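Local atomic coordinates of 2'-5' RNA Ligase (Thermus thermophilus, PDB entry 1IUH), a protein that belongs to the LigT-like phosphoesterases of the 2H clan, whose fold pairs two similar lobes built of antiparallel strands and helices. Residues A[1-5]-A[46-50]; A[52-56]-A[109-113]; A[36-40]-A[168-172]. All blocks are in the same frame, centred on the assembly; numbering follows the deposited sequence.

Three contacts sample how the antiparallel sheet of this chain is sewn together and covered. Interaction 1 pairs strand 2-8 with the far end of strand 39-47; interaction 3 uses the near end of that same strand, facing strand 169-178, with centres about 14 Å apart. F4 of interaction 1 packs on H39 and Y171 of interaction 3, so the two touch. Interaction 2, where helix 53-66 meets helix 96-113, touches interaction 1 as well, their centres about 10 Å apart. Along the chain interaction 1 closes before interaction 2 opens and interlaces with interaction 3, inside whose loop interaction 2 nests. Interaction 1 joins two early strands; interactions 2 and 3 tie the early chain to a later helix and strand.

Interaction 1: A[1-5]-A[46-50]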
ATOM      1  N   MET A   1       4.076   5.958  17.050  1.00 30.01           N
ATOM      2  CA  MET A   1       3.177   5.664  15.914  1.00 30.09           C
ATOM      3  C   MET A   1       3.829   4.865  14.782  1.00 29.26           C
ATOM      4  O   MET A   1       4.932   5.124  14.341  1.00 30.57           O
ATOM      5  CB  MET A   1       2.645   6.942  15.325  1.00 32.14           C
ATOM      6  CG  MET A   1       2.152   7.976  16.316  1.00 33.33           C
ATOM      7  SD  MET A   1       1.176   9.242  15.465  1.00 35.63           S
ATOM      8  CE  MET A   1      -0.363   9.139  16.351  1.00 36.95           C
ATOM      9  N   ARG A   2       3.114   3.877  14.315  1.00 27.99           N
ATOM     10  CA  ARG A   2       3.556   3.050  13.224  1.00 26.80           C
ATOM     11  C   ARG A   2       2.853   3.701  12.031  1.00 25.32           C
ATOM     12  O   ARG A   2       1.620   3.733  11.914  1.00 24.38           O
ATOM     13  CB  ARG A   2       3.070   1.665  13.523  1.00 29.26           C
ATOM     14  CG  ARG A   2       3.197   0.676  12.451  1.00 33.36           C
ATOM     15  CD  ARG A   2       2.344  -0.524  12.867  1.00 35.60           C
ATOM     16  NE  ARG A   2       2.466  -1.629  11.928  1.00 38.22           N
ATOM     17  CZ  ARG A   2       3.447  -2.534  11.959  1.00 39.57           C
ATOM     18  NH1 ARG A   2       4.404  -2.472  12.902  1.00 37.19           N
ATOM     19  NH2 ARG A   2       3.466  -3.478  11.015  1.00 39.33           N
ATOM     20  N   LEU A   3       3.645   4.282  11.164  1.00 24.30           N
ATOM     21  CA  LEU A   3       3.119   5.030  10.028  1.00 23.86           C
ATOM     22  C   LEU A   3       3.540   4.487   8.664  1.00 24.14           C
ATOM     23  O   LEU A   3       4.588   3.837   8.544  1.00 24.28           O
ATOM     24  CB  LEU A   3       3.649   6.455  10.125  1.00 23.31           C
ATOM     25  CG  LEU A   3       3.336   7.263  11.391  1.00 24.74           C
ATOM     26  CD1 LEU A   3       4.281   8.428  11.480  1.00 24.14           C
ATOM     27  CD2 LEU A   3       1.891   7.756  11.354  1.00 22.88           C
ATOM     28  N   PHE A   4       2.725   4.778   7.649  1.00 23.70           N
ATOM     29  CA  PHE A   4       3.023   4.438   6.248  1.00 22.07           C
ATOM     30  C   PHE A   4       2.265   5.385   5.307  1.00 22.46           C
ATOM     31  O   PHE A   4       1.267   6.018   5.703  1.00 20.98           O
ATOM     32  CB  PHE A   4       2.659   2.972   5.912  1.00 21.59           C
ATOM     33  CG  PHE A   4       1.176   2.646   5.942  1.00 20.13           C
ATOM     34  CD1 PHE A   4       0.433   2.582   4.770  1.00 22.11           C
ATOM     35  CD2 PHE A   4       0.520   2.342   7.135  1.00 21.92           C
ATOM     36  CE1 PHE A   4      -0.940   2.216   4.781  1.00 19.93           C
ATOM     37  CE2 PHE A   4      -0.860   1.973   7.149  1.00 19.44           C
ATOM     38  CZ  PHE A   4      -1.571   1.915   5.955  1.00 18.98           C
ATOM     39  N   TYR A   5       2.807   5.551   4.100  1.00 22.35           N
ATOM     40  CA  TYR A   5       2.123   6.314   3.051  1.00 21.97           C
ATOM     41  C   TYR A   5       1.423   5.286   2.121  1.00 20.75           C
ATOM     42  O   TYR A   5       1.965   4.235   1.789  1.00 19.50           O
ATOM     43  CB  TYR A   5       3.071   7.211   2.207  1.00 21.35           C
ATOM     44  CG  TYR A   5       3.701   8.381   2.964  1.00 21.27           C
ATOM     45  CD1 TYR A   5       4.995   8.257   3.479  1.00 20.83           C
ATOM     46  CD2 TYR A   5       3.034   9.625   3.123  1.00 19.71           C
ATOM     47  CE1 TYR A   5       5.631   9.331   4.125  1.00 19.76           C
ATOM     48  CE2 TYR A   5       3.673  10.731   3.788  1.00 16.72           C
ATOM     49  CZ  TYR A   5       4.980  10.544   4.274  1.00 18.85           C
ATOM     50  OH  TYR A   5       5.722  11.498   4.899  1.00 18.02           O
ATOM     51  N   GLY A  46       7.318   2.130   9.753  1.00 23.91           N
ATOM     52  CA  GLY A  46       7.561   1.425  10.997  1.00 24.90           C
ATOM     53  C   GLY A  46       7.142   2.300  12.157  1.00 25.94           C
ATOM     54  O   GLY A  46       6.249   3.119  12.001  1.00 27.08           O
ATOM     55  N   GLU A  47       7.791   2.133  13.309  1.00 27.25           N
ATOM     56  CA  GLU A  47       7.523   2.918  14.528  1.00 26.88           C
ATOM     57  C   GLU A  47       8.295   4.209  14.471  1.00 24.31           C
ATOM     58  O   GLU A  47       9.527   4.215  14.399  1.00 22.51           O
ATOM     59  CB  GLU A  47       7.989   2.175  15.759  1.00 29.06           C
ATOM     60  CG  GLU A  47       6.888   1.507  16.496  1.00 34.88           C
ATOM     61  CD  GLU A  47       5.763   2.464  16.881  1.00 37.06           C
ATOM     62  OE1 GLU A  47       6.046   3.613  17.359  1.00 34.40           O
ATOM     63  OE2 GLU A  47       4.594   2.018  16.708  1.00 37.47           O
ATOM     64  N   ARG A  48       7.562   5.305  14.486  1.00 23.67           N
ATOM     65  CA  ARG A  48       8.168   6.634  14.413  1.00 23.20           C
ATOM     66  C   ARG A  48       7.752   7.501  15.590  1.00 22.48           C
ATOM     67  O   ARG A  48       6.619   7.373  16.081  1.00 22.63           O
ATOM     68  CB  ARG A  48       7.770   7.269  13.100  1.00 21.06           C
ATOM     69  CG  ARG A  48       8.375   6.493  11.928  1.00 23.55           C
ATOM     70  CD  ARG A  48       9.783   6.999  11.730  1.00 25.48           C
ATOM     71  NE  ARG A  48      10.776   6.017  12.072  1.00 26.01           N
ATOM     72  CZ  ARG A  48      12.016   6.280  12.492  1.00 25.33           C
ATOM     73  NH1 ARG A  48      12.457   7.516  12.652  1.00 21.22           N
ATOM     74  NH2 ARG A  48      12.826   5.254  12.726  1.00 23.55           N
ATOM     75  N   PRO A  49       8.688   8.300  16.125  1.00 21.19           N
ATOM     76  CA  PRO A  49       8.349   9.187  17.256  1.00 22.10           C
ATOM     77  C   PRO A  49       7.444  10.341  16.806  1.00 21.44           C
ATOM     78  O   PRO A  49       7.642  10.923  15.743  1.00 24.02           O
ATOM     79  CB  PRO A  49       9.739   9.696  17.775  1.00 19.89           C
ATOM     80  CG  PRO A  49      10.676   9.463  16.627  1.00 19.70           C
ATOM     81  CD  PRO A  49      10.154   8.151  16.019  1.00 20.48           C
ATOM     82  N   GLU A  50       6.468  10.654  17.635  1.00 22.44           N
ATOM     83  CA  GLU A  50       5.508  11.730  17.405  1.00 23.77           C
ATOM     84  C   GLU A  50       6.190  13.025  16.939  1.00 23.72           C
ATOM     85  O   GLU A  50       5.606  13.815  16.196  1.00 21.06           O
ATOM     86  CB  GLU A  50       4.712  12.019  18.708  1.00 23.08           C
ATOM     87  CG  GLU A  50       3.719  10.935  19.041  1.00 26.31           C
ATOM     88  CD  GLU A  50       3.080  11.081  20.429  1.00 27.53           C
ATOM     89  OE1 GLU A  50       1.998  10.491  20.583  1.00 27.44           O
ATOM     90  OE2 GLU A  50       3.640  11.771  21.335  1.00 26.27           O
TER
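M1 and R48 face each other through their backbones; two acceptors hold the terminal N, and a third bond holds the carbonyl of M1. The terminal N of M1 bonds to O of R48 at 3.1 Å, in the plane of that carbonyl. It also forms a salt bridge with E47, whose OE1 lies 3.1 Å from M1 N and is met on its syn side, 23° out of the carboxylate plane. The bend of E47 at chi2 (-55°) helps bring its acid back to M1. In return N of R48 reaches M1 O, a short bond of 2.6 Å with an N-H...O angle of 169°, so the first residue is clasped from both its amino and its carbonyl end.

G46, with no side chain, contributes its carbonyl: O accepts from N of L3 at 3.0 Å and also meets the CA-H of R2. Between these bonds R2 and E47 form a non-hydrogen-bonded antiparallel pair, CA atoms 4.2 Å apart. On the other face a methyl of L3 rests on R48, CD1 to CB 4.0 Å, the side chains crossing at about a right angle, while the guanidinium of R48 leads away to a salt bridge with E52. The chain is thus joined from its N-terminal residue, just ahead of strand 2-8, to strand 39-47 in the antiparallel sheet that forms the core of the LigT-like fold.

Interaction 2: A[52-56]-A[109-113]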
ATOM      1  N   GLU A  52       8.211  13.457  14.798  1.00 25.43           N
ATOM      2  CA  GLU A  52       8.422  13.490  13.351  1.00 24.50           C
ATOM      3  C   GLU A  52       7.148  13.714  12.486  1.00 23.78           C
ATOM      4  O   GLU A  52       7.253  13.916  11.263  1.00 22.88           O
ATOM      5  CB  GLU A  52       9.116  12.175  12.905  1.00 24.64           C
ATOM      6  CG  GLU A  52      10.583  12.021  13.244  1.00 23.04           C
ATOM      7  CD  GLU A  52      11.107  10.533  13.129  1.00 24.28           C
ATOM      8  OE1 GLU A  52      10.530   9.676  12.366  1.00 18.71           O
ATOM      9  OE2 GLU A  52      12.132  10.250  13.804  1.00 18.28           O
ATOM     10  N   LEU A  53       5.968  13.643  13.095  1.00 21.71           N
ATOM     11  CA  LEU A  53       4.713  13.852  12.357  1.00 22.98           C
ATOM     12  C   LEU A  53       4.697  14.989  11.348  1.00 21.01           C
ATOM     13  O   LEU A  53       4.357  14.810  10.183  1.00 21.03           O
ATOM     14  CB  LEU A  53       3.564  14.107  13.307  1.00 25.04           C
ATOM     15  CG  LEU A  53       2.615  12.978  13.592  1.00 29.42           C
ATOM     16  CD1 LEU A  53       3.239  11.691  13.115  1.00 32.28           C
ATOM     17  CD2 LEU A  53       2.303  12.917  15.100  1.00 29.50           C
ATOM     18  N   PRO A  54       5.030  16.186  11.811  1.00 19.00           N
ATOM     19  CA  PRO A  54       5.058  17.372  10.955  1.00 18.92           C
ATOM     20  C   PRO A  54       5.882  17.164   9.689  1.00 18.74           C
ATOM     21  O   PRO A  54       5.522  17.666   8.610  1.00 20.48           O
ATOM     22  CB  PRO A  54       5.692  18.444  11.861  1.00 15.22           C
ATOM     23  CG  PRO A  54       5.342  17.978  13.215  1.00 18.16           C
ATOM     24  CD  PRO A  54       5.542  16.495  13.159  1.00 17.27           C
ATOM     25  N   ASP A  55       7.022  16.502   9.852  1.00 18.31           N
ATOM     26  CA  ASP A  55       7.939  16.209   8.746  1.00 19.13           C
ATOM     27  C   ASP A  55       7.298  15.246   7.793  1.00 18.68           C
ATOM     28  O   ASP A  55       7.320  15.463   6.602  1.00 20.78           O
ATOM     29  CB  ASP A  55       9.255  15.641   9.279  1.00 23.74           C
ATOM     30  CG  ASP A  55       9.992  16.633  10.153  1.00 24.70           C
ATOM     31  OD1 ASP A  55      10.333  17.701   9.615  1.00 28.90           O
ATOM     32  OD2 ASP A  55      10.205  16.385  11.351  1.00 24.33           O
ATOM     33  N   TYR A  56       6.705  14.179   8.281  1.00 17.95           N
ATOM     34  CA  TYR A  56       6.006  13.326   7.328  1.00 19.10           C
ATOM     35  C   TYR A  56       4.816  14.068   6.635  1.00 19.02           C
ATOM     36  O   TYR A  56       4.525  13.860   5.448  1.00 19.03           O
ATOM     37  CB  TYR A  56       5.571  12.052   8.038  1.00 17.31           C
ATOM     38  CG  TYR A  56       6.812  11.297   8.519  1.00 18.32           C
ATOM     39  CD1 TYR A  56       6.952  10.906   9.869  1.00 16.70           C
ATOM     40  CD2 TYR A  56       7.838  10.999   7.626  1.00 15.31           C
ATOM     41  CE1 TYR A  56       8.060  10.253  10.302  1.00 17.98           C
ATOM     42  CE2 TYR A  56       8.947  10.348   8.032  1.00 17.33           C
ATOM     43  CZ  TYR A  56       9.081   9.962   9.371  1.00 19.62           C
ATOM     44  OH  TYR A  56      10.215   9.267   9.776  1.00 18.04           O
ATOM     45  N   VAL A 109      12.529  11.129   3.355  1.00 18.29           N
ATOM     46  CA  VAL A 109      12.793  10.416   4.591  1.00 19.28           C
ATOM     47  C   VAL A 109      14.277  10.293   4.778  1.00 20.76           C
ATOM     48  O   VAL A 109      14.753  10.347   5.882  1.00 22.27           O
ATOM     49  CB  VAL A 109      12.148   8.975   4.614  1.00 17.82           C
ATOM     50  CG1 VAL A 109      12.586   8.244   5.828  1.00 14.45           C
ATOM     51  CG2 VAL A 109      10.641   9.065   4.584  1.00 15.51           C
ATOM     52  N   GLU A 110      15.034  10.130   3.712  1.00 22.92           N
ATOM     53  CA  GLU A 110      16.481  10.062   3.887  1.00 23.83           C
ATOM     54  C   GLU A 110      17.025  11.430   4.364  1.00 25.60           C
ATOM     55  O   GLU A 110      17.801  11.516   5.335  1.00 22.94           O
ATOM     56  CB  GLU A 110      17.129   9.634   2.582  1.00 24.73           C
ATOM     57  CG  GLU A 110      16.724   8.209   2.175  1.00 24.63           C
ATOM     58  CD  GLU A 110      17.282   7.806   0.858  1.00 24.89           C
ATOM     59  OE1 GLU A 110      17.228   8.605  -0.085  1.00 28.65           O
ATOM     60  OE2 GLU A 110      17.773   6.680   0.740  1.00 30.11           O
ATOM     61  N   GLU A 111      16.602  12.497   3.692  1.00 26.93           N
ATOM     62  CA  GLU A 111      17.047  13.830   4.084  1.00 28.72           C
ATOM     63  C   GLU A 111      16.797  14.002   5.555  1.00 28.52           C
ATOM     64  O   GLU A 111      17.638  14.490   6.310  1.00 30.25           O
ATOM     65  CB  GLU A 111      16.265  14.909   3.340  1.00 31.06           C
ATOM     66  CG  GLU A 111      16.405  16.248   3.983  1.00 37.23           C
ATOM     67  CD  GLU A 111      16.366  17.435   2.988  1.00 41.10           C
ATOM     68  OE1 GLU A 111      17.156  17.407   2.004  1.00 43.60           O
ATOM     69  OE2 GLU A 111      15.576  18.400   3.197  1.00 41.80           O
ATOM     70  N   LEU A 112      15.643  13.555   6.001  1.00 26.82           N
ATOM     71  CA  LEU A 112      15.323  13.763   7.388  1.00 24.14           C
ATOM     72  C   LEU A 112      15.968  12.803   8.348  1.00 24.00           C
ATOM     73  O   LEU A 112      16.200  13.124   9.492  1.00 22.40           O
ATOM     74  CB  LEU A 112      13.822  13.673   7.575  1.00 24.74           C
ATOM     75  CG  LEU A 112      13.452  13.625   9.055  1.00 24.51           C
ATOM     76  CD1 LEU A 112      12.958  15.015   9.493  1.00 22.57           C
ATOM     77  CD2 LEU A 112      12.397  12.582   9.270  1.00 23.65           C
ATOM     78  N   LEU A 113      16.245  11.590   7.918  1.00 22.84           N
ATOM     79  CA  LEU A 113      16.796  10.675   8.879  1.00 21.49           C
ATOM     80  C   LEU A 113      18.269  10.341   8.683  1.00 22.04           C
ATOM     81  O   LEU A 113      18.944   9.957   9.634  1.00 22.24           O
ATOM     82  CB  LEU A 113      15.976   9.417   8.851  1.00 21.16           C
ATOM     83  CG  LEU A 113      14.861   9.162   9.870  1.00 22.62           C
ATOM     84  CD1 LEU A 113      14.201  10.392  10.256  1.00 20.72           C
ATOM     85  CD2 LEU A 113      13.873   8.106   9.309  1.00 18.94           C
TER
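The first turn of helix 53-66 lies beside the last turn of helix 96-113, the two running in roughly opposite senses, with the CA atoms of D55 and L112 7.9 Å apart and those of Y56 and V109 at the same spacing. L112 has the largest share of the contact, its two methyls divided between two partners. CD1 presses on the carboxylate of D55, 3.4 Å from CG and close to both oxygens; CD2 approaches the ring of Y56 obliquely, 4.2 Å from CZ. The first torsion of L112 (169°) turns CG opposite its own N and carries the branch across to the other helix. Such helix packing is a feature of LigT-like proteins, in which helices cover a face of the antiparallel sheet; here L45 of strand 39-47 and L3 of strand 2-8 lie against Y56. The ring of Y56 meets V109 at its edge, near the ring plane, CE2 to CG2 4.1 Å. Its hydroxyl is flanked by L113, with CD2 3.9 Å from OH, and turns toward the carboxylate of E52, which also forms a salt bridge with R48. That acid crosses L113 at about a right angle, OE2 4.1 Å from CD1.

Interaction 3: A[36-40]-A[168-172]; sequences HQLHL and GPVYT
The side-chain amide of Q37 lies over one face of the Y171 ring, the two planes only 19° apart, with NE2 displaced toward the rim. CB of Q37 packs against the same ring at CE2, 3.8 Å away. The amide is held in this pose at both ends. NE2 donates to O of P169 at 2.9 Å, an almost straight bond that lies in the amide plane of Q37 but arrives from above the carbonyl plane of P169. Its second hydrogen goes to a water that also accepts from N of Y171. A further water donates to OE1 of Q37 at 3.0 Å and lies 3.1 Å from OH of Y171. Three polar links thus fix the rotation of one amide.

CG of H39 sits between its backbone N and carbonyl carbon (chi1 76°), which brings the imidazole toward Y171. Its ND1 donates to O of Q37 at 2.7 Å, with the oxygen in the ring plane, and the ring face receives the edge of Y171. The pair is an offset edge-to-face stack, planes at 89° and centroids 5.5 Å apart. F4 packs against both rings, and NE2 of H39 makes a weak hydrogen bond to OG1 of T41. H39 and T41 belong to a His-x-Thr motif, one of the two that define the 2H clan, and the surroundings are consistent with the wall of the cleft that such motifs line in relatives.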
ATOM      1  N   HIS A  36     -12.564  -1.677   3.057  0.50 31.92           N
ATOM      2  CA  HIS A  36     -12.173  -0.323   3.328  0.50 31.54           C
ATOM      3  C   HIS A  36     -10.689  -0.202   3.766  0.50 31.05           C
ATOM      4  O   HIS A  36     -10.175   0.905   3.930  0.50 31.05           O
ATOM      5  CB  HIS A  36     -13.159   0.273   4.329  0.50 33.98           C
ATOM      6  CG  HIS A  36     -14.546   0.445   3.772  0.50 35.31           C
ATOM      7  ND1 HIS A  36     -15.655   0.653   4.571  0.50 35.44           N
ATOM      8  CD2 HIS A  36     -14.991   0.488   2.492  0.50 35.70           C
ATOM      9  CE1 HIS A  36     -16.719   0.821   3.802  0.50 36.87           C
ATOM     10  NE2 HIS A  36     -16.342   0.726   2.536  0.50 36.17           N
ATOM     11  N   GLN A  37      -9.992  -1.320   3.960  1.00 29.28           N
ATOM     12  CA  GLN A  37      -8.557  -1.237   4.283  1.00 29.21           C
ATOM     13  C   GLN A  37      -7.734  -1.595   3.031  1.00 27.88           C
ATOM     14  O   GLN A  37      -6.502  -1.481   3.028  1.00 27.65           O
ATOM     15  CB  GLN A  37      -8.130  -2.189   5.409  1.00 28.24           C
ATOM     16  CG  GLN A  37      -8.850  -1.951   6.721  1.00 29.81           C
ATOM     17  CD  GLN A  37      -8.136  -2.603   7.914  1.00 28.67           C
ATOM     18  OE1 GLN A  37      -7.702  -3.757   7.872  1.00 28.89           O
ATOM     19  NE2 GLN A  37      -8.029  -1.864   8.965  1.00 26.03           N
ATOM     20  N   LEU A  38      -8.409  -2.046   1.969  1.00 26.20           N
ATOM     21  CA  LEU A  38      -7.664  -2.412   0.780  1.00 23.42           C
ATOM     22  C   LEU A  38      -6.855  -1.171   0.375  1.00 22.63           C
ATOM     23  O   LEU A  38      -7.357  -0.059   0.412  1.00 21.87           O
ATOM     24  CB  LEU A  38      -8.613  -2.910  -0.299  1.00 21.52           C
ATOM     25  CG  LEU A  38      -9.144  -4.375  -0.226  1.00 21.67           C
ATOM     26  CD1 LEU A  38     -10.186  -4.500  -1.376  1.00 20.28           C
ATOM     27  CD2 LEU A  38      -8.060  -5.505  -0.405  1.00 16.57           C
ATOM     28  N   HIS A  39      -5.582  -1.351   0.033  1.00 22.51           N
ATOM     29  CA  HIS A  39      -4.734  -0.195  -0.301  1.00 21.88           C
ATOM     30  C   HIS A  39      -3.351  -0.585  -0.873  1.00 21.06           C
ATOM     31  O   HIS A  39      -2.870  -1.704  -0.675  1.00 22.74           O
ATOM     32  CB  HIS A  39      -4.500   0.597   0.980  1.00 19.66           C
ATOM     33  CG  HIS A  39      -3.502  -0.056   1.880  1.00 19.86           C
ATOM     34  ND1 HIS A  39      -3.838  -1.088   2.732  1.00 20.19           N
ATOM     35  CD2 HIS A  39      -2.158   0.120   2.004  1.00 19.21           C
ATOM     36  CE1 HIS A  39      -2.742  -1.516   3.349  1.00 21.33           C
ATOM     37  NE2 HIS A  39      -1.711  -0.803   2.922  1.00 20.35           N
ATOM     38  N   LEU A  40      -2.691   0.359  -1.515  1.00 19.37           N
ATOM     39  CA  LEU A  40      -1.336   0.109  -2.054  1.00 19.31           C
ATOM     40  C   LEU A  40      -0.383   0.988  -1.256  1.00 19.44           C
ATOM     41  O   LEU A  40      -0.505   2.225  -1.278  1.00 22.32           O
ATOM     42  CB  LEU A  40      -1.244   0.513  -3.534  1.00 17.90           C
ATOM     43  CG  LEU A  40       0.066   0.199  -4.251  1.00 19.03           C
ATOM     44  CD1 LEU A  40      -0.172  -0.155  -5.781  1.00 16.78           C
ATOM     45  CD2 LEU A  40       0.968   1.437  -4.100  1.00 19.64           C
ATOM     46  N   GLY A 168      -7.483  -7.247  14.530  1.00 50.30           N
ATOM     47  CA  GLY A 168      -6.403  -6.953  13.614  1.00 45.77           C
ATOM     48  C   GLY A 168      -6.073  -5.460  13.640  1.00 42.69           C
ATOM     49  O   GLY A 168      -6.484  -4.675  14.542  1.00 41.07           O
ATOM     50  N   PRO A 169      -5.335  -5.026  12.616  1.00 40.21           N
ATOM     51  CA  PRO A 169      -4.915  -3.622  12.500  1.00 37.50           C
ATOM     52  C   PRO A 169      -6.042  -2.584  12.266  1.00 35.25           C
ATOM     53  O   PRO A 169      -6.976  -2.814  11.492  1.00 33.53           O
ATOM     54  CB  PRO A 169      -3.867  -3.689  11.382  1.00 36.23           C
ATOM     55  CG  PRO A 169      -4.432  -4.711  10.462  1.00 36.68           C
ATOM     56  CD  PRO A 169      -5.025  -5.787  11.387  1.00 39.62           C
ATOM     57  N   VAL A 170      -5.980  -1.479  13.005  1.00 32.41           N
ATOM     58  CA  VAL A 170      -6.968  -0.431  12.821  1.00 30.60           C
ATOM     59  C   VAL A 170      -6.215   0.764  12.244  1.00 29.43           C
ATOM     60  O   VAL A 170      -5.219   1.222  12.806  1.00 28.13           O
ATOM     61  CB  VAL A 170      -7.639  -0.019  14.157  1.00 31.48           C
ATOM     62  CG1 VAL A 170      -8.769   0.999  13.894  1.00 31.56           C
ATOM     63  CG2 VAL A 170      -8.183  -1.221  14.864  1.00 29.26           C
ATOM     64  N   TYR A 171      -6.679   1.231  11.095  1.00 28.47           N
ATOM     65  CA  TYR A 171      -6.076   2.374  10.391  1.00 26.70           C
ATOM     66  C   TYR A 171      -6.721   3.748  10.734  1.00 25.86           C
ATOM     67  O   TYR A 171      -7.930   3.860  10.861  1.00 27.30           O
ATOM     68  CB  TYR A 171      -6.165   2.167   8.843  1.00 25.55           C
ATOM     69  CG  TYR A 171      -5.300   1.045   8.232  1.00 25.95           C
ATOM     70  CD1 TYR A 171      -4.296   0.421   8.989  1.00 25.10           C
ATOM     71  CD2 TYR A 171      -5.550   0.535   6.932  1.00 25.48           C
ATOM     72  CE1 TYR A 171      -3.580  -0.662   8.530  1.00 24.68           C
ATOM     73  CE2 TYR A 171      -4.805  -0.615   6.433  1.00 24.94           C
ATOM     74  CZ  TYR A 171      -3.833  -1.205   7.266  1.00 26.37           C
ATOM     75  OH  TYR A 171      -3.183  -2.399   6.950  1.00 27.66           O
ATOM     76  N   THR A 172      -5.904   4.780  10.911  1.00 25.12           N
ATOM     77  CA  THR A 172      -6.399   6.134  11.099  1.00 23.63           C
ATOM     78  C   THR A 172      -5.614   7.001  10.123  1.00 23.66           C
ATOM     79  O   THR A 172      -4.387   7.041  10.171  1.00 20.41           O
ATOM     80  CB  THR A 172      -6.139   6.716  12.477  1.00 25.01           C
ATOM     81  OG1 THR A 172      -6.786   5.928  13.492  1.00 25.46           O
ATOM     82  CG2 THR A 172      -6.679   8.124  12.517  1.00 23.25           C
TER
HETATM   83  O   HOH W   1      -9.342   0.567  10.092  1.00 31.26           O
HETATM   84  O   HOH W   2      -5.367  -4.421   6.178  1.00 37.59           O